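Local coordinates for viral macrophage inflammatory protein-II (PDB 2FHT), which binds a wide range of chemokine receptors, CXCR4 among them, and thereby blocks infection by several HIV-1 strains, at residues Ile41-Thr44 / Arg48-Cys51. Residues are numbered along the deposited sequence; the frame is centred on the assembly and turned at random.
Sequences IFLT and RQVC
Phe42 and Val50 form an antiparallel hydrogen-bonded pair: Phe42 N gives its hydrogen to Val50 O (2.7 Å), and Val50 N returns the bond to Phe42 O (2.8 Å). Toward the turn, Thr44 N bonds to Arg48 O at 2.8 Å. With chi1 of 71°, Thr44 OG1 sits between its own N and carbonyl carbon, where it meets Arg48 N in a weak, bent bond (2.9 Å). The same rotation turns Thr44 CG2 to Val50 CG2 (3.9 Å), the two side chains crossing at about a right angle. Ile41, Leu43, Gln49 and Cys51 share the face opposite to Phe42 and Val50. Here Gln49 runs alongside Leu43 in the same direction, and its CG touches Leu43 CD2 at 3.5 Å. Ile41 CG2, anti to the backbone N, reaches Gln49 CB at 3.8 Å, while Ile41 CG1 lies 4.2 Å from Cys51 SG, which is disulfide-bonded to Cys12. These strands form a beta hairpin of the three-stranded antiparallel chemokine sheet. Strand 39-44 lies between strands 25-30 and 49-53; Ile41 and Leu43 also pack on Tyr29, whereas Phe42 projects from the opposite face onto Val59 and Leu62 of helix 57-65.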
ATOM      1  N   ILE A  41       0.297   0.798   0.709  1.00 12.57           N
ATOM      2  CA  ILE A  41       1.321   0.464  -0.265  1.00 16.50           C
ATOM      3  C   ILE A  41       1.663  -1.029  -0.194  1.00 16.23           C
ATOM      4  O   ILE A  41       2.014  -1.536   0.872  1.00 18.56           O
ATOM      5  CB  ILE A  41       2.610   1.287  -0.026  1.00 16.59           C
ATOM      6  CG1 ILE A  41       2.310   2.788  -0.162  1.00 17.46           C
ATOM      7  CG2 ILE A  41       3.703   0.847  -0.987  1.00 17.66           C
ATOM      8  CD1 ILE A  41       3.406   3.731   0.404  1.00 16.11           C
ATOM      9  N   PHE A  42       1.487  -1.740  -1.305  1.00 16.61           N
ATOM     10  CA  PHE A  42       1.839  -3.153  -1.356  1.00 17.09           C
ATOM     11  C   PHE A  42       3.283  -3.273  -1.812  1.00 18.46           C
ATOM     12  O   PHE A  42       3.731  -2.508  -2.667  1.00 23.77           O
ATOM     13  CB  PHE A  42       0.929  -3.934  -2.320  1.00 20.00           C
ATOM     14  CG  PHE A  42      -0.454  -4.159  -1.796  1.00 23.38           C
ATOM     15  CD1 PHE A  42      -1.519  -3.401  -2.265  1.00 19.52           C
ATOM     16  CD2 PHE A  42      -0.681  -5.072  -0.761  1.00 19.27           C
ATOM     17  CE1 PHE A  42      -2.780  -3.549  -1.717  1.00 20.75           C
ATOM     18  CE2 PHE A  42      -1.938  -5.225  -0.206  1.00 16.04           C
ATOM     19  CZ  PHE A  42      -2.993  -4.461  -0.675  1.00 16.08           C
ATOM     20  N   LEU A  43       4.040  -4.148  -1.164  1.00 18.82           N
ATOM     21  CA  LEU A  43       5.419  -4.378  -1.542  1.00 23.99           C
ATOM     22  C   LEU A  43       5.401  -5.664  -2.320  1.00 24.87           C
ATOM     23  O   LEU A  43       4.864  -6.664  -1.849  1.00 25.51           O
ATOM     24  CB  LEU A  43       6.315  -4.511  -0.311  1.00 28.32           C
ATOM     25  CG  LEU A  43       6.557  -3.190   0.420  1.00 33.81           C
ATOM     26  CD1 LEU A  43       7.261  -3.441   1.733  1.00 31.41           C
ATOM     27  CD2 LEU A  43       7.405  -2.270  -0.461  1.00 35.94           C
ATOM     28  N   THR A  44       5.871  -5.622  -3.557  1.00 28.39           N
ATOM     29  CA  THR A  44       5.882  -6.832  -4.369  1.00 30.95           C
ATOM     30  C   THR A  44       7.136  -7.631  -4.067  1.00 33.27           C
ATOM     31  O   THR A  44       8.066  -7.120  -3.418  1.00 33.50           O
ATOM     32  CB  THR A  44       5.754  -6.522  -5.892  1.00 35.67           C
ATOM     33  OG1 THR A  44       6.955  -5.912  -6.392  1.00 32.90           O
ATOM     34  CG2 THR A  44       4.547  -5.580  -6.136  1.00 33.28           C
ATOM     35  N   ARG A  48       8.977  -3.896  -5.940  1.00 41.98           N
ATOM     36  CA  ARG A  48       8.111  -2.750  -6.207  1.00 42.04           C
ATOM     37  C   ARG A  48       7.188  -2.292  -5.061  1.00 38.27           C
ATOM     38  O   ARG A  48       6.877  -3.060  -4.157  1.00 34.98           O
ATOM     39  CB  ARG A  48       7.288  -3.025  -7.470  1.00 43.14           C
ATOM     40  CG  ARG A  48       8.002  -2.741  -8.786  1.00 50.98           C
ATOM     41  CD  ARG A  48       9.377  -3.407  -8.882  1.00 59.35           C
ATOM     42  NE  ARG A  48      10.412  -2.749  -8.083  1.00 66.12           N
ATOM     43  CZ  ARG A  48      11.311  -1.887  -8.558  1.00 70.03           C
ATOM     44  NH1 ARG A  48      11.324  -1.560  -9.846  1.00 73.24           N
ATOM     45  NH2 ARG A  48      12.189  -1.330  -7.737  1.00 70.18           N
ATOM     46  N   GLN A  49       6.841  -1.003  -5.082  1.00 37.43           N
ATOM     47  CA  GLN A  49       5.929  -0.368  -4.116  1.00 32.86           C
ATOM     48  C   GLN A  49       4.684   0.047  -4.906  1.00 30.84           C
ATOM     49  O   GLN A  49       4.767   0.938  -5.755  1.00 30.11           O
ATOM     50  CB  GLN A  49       6.562   0.893  -3.518  1.00 32.14           C
ATOM     51  CG  GLN A  49       7.503   0.648  -2.360  1.00 38.12           C
ATOM     52  CD  GLN A  49       8.078   1.928  -1.792  1.00 39.42           C
ATOM     53  OE1 GLN A  49       7.353   2.875  -1.503  1.00 40.08           O
ATOM     54  NE2 GLN A  49       9.404   1.980  -1.674  1.00 46.30           N
ATOM     55  N   VAL A  50       3.539  -0.573  -4.625  1.00 29.34           N
ATOM     56  CA  VAL A  50       2.297  -0.256  -5.351  1.00 23.78           C
ATOM     57  C   VAL A  50       1.209   0.342  -4.445  1.00 21.28           C
ATOM     58  O   VAL A  50       0.842  -0.227  -3.422  1.00 20.06           O
ATOM     59  CB  VAL A  50       1.735  -1.510  -6.101  1.00 20.79           C
ATOM     60  CG1 VAL A  50       0.584  -1.130  -6.999  1.00 20.42           C
ATOM     61  CG2 VAL A  50       2.821  -2.172  -6.907  1.00 19.19           C
ATOM     62  N   CYS A  51       0.707   1.501  -4.844  1.00 18.33           N
ATOM     63  CA  CYS A  51      -0.346   2.211  -4.122  1.00 21.47           C
ATOM     64  C   CYS A  51      -1.712   1.618  -4.386  1.00 24.20           C
ATOM     65  O   CYS A  51      -2.081   1.394  -5.549  1.00 24.88           O
ATOM     66  CB  CYS A  51      -0.369   3.670  -4.565  1.00 20.20           C
ATOM     67  SG  CYS A  51       0.742   4.699  -3.597  1.00 19.21           S
TER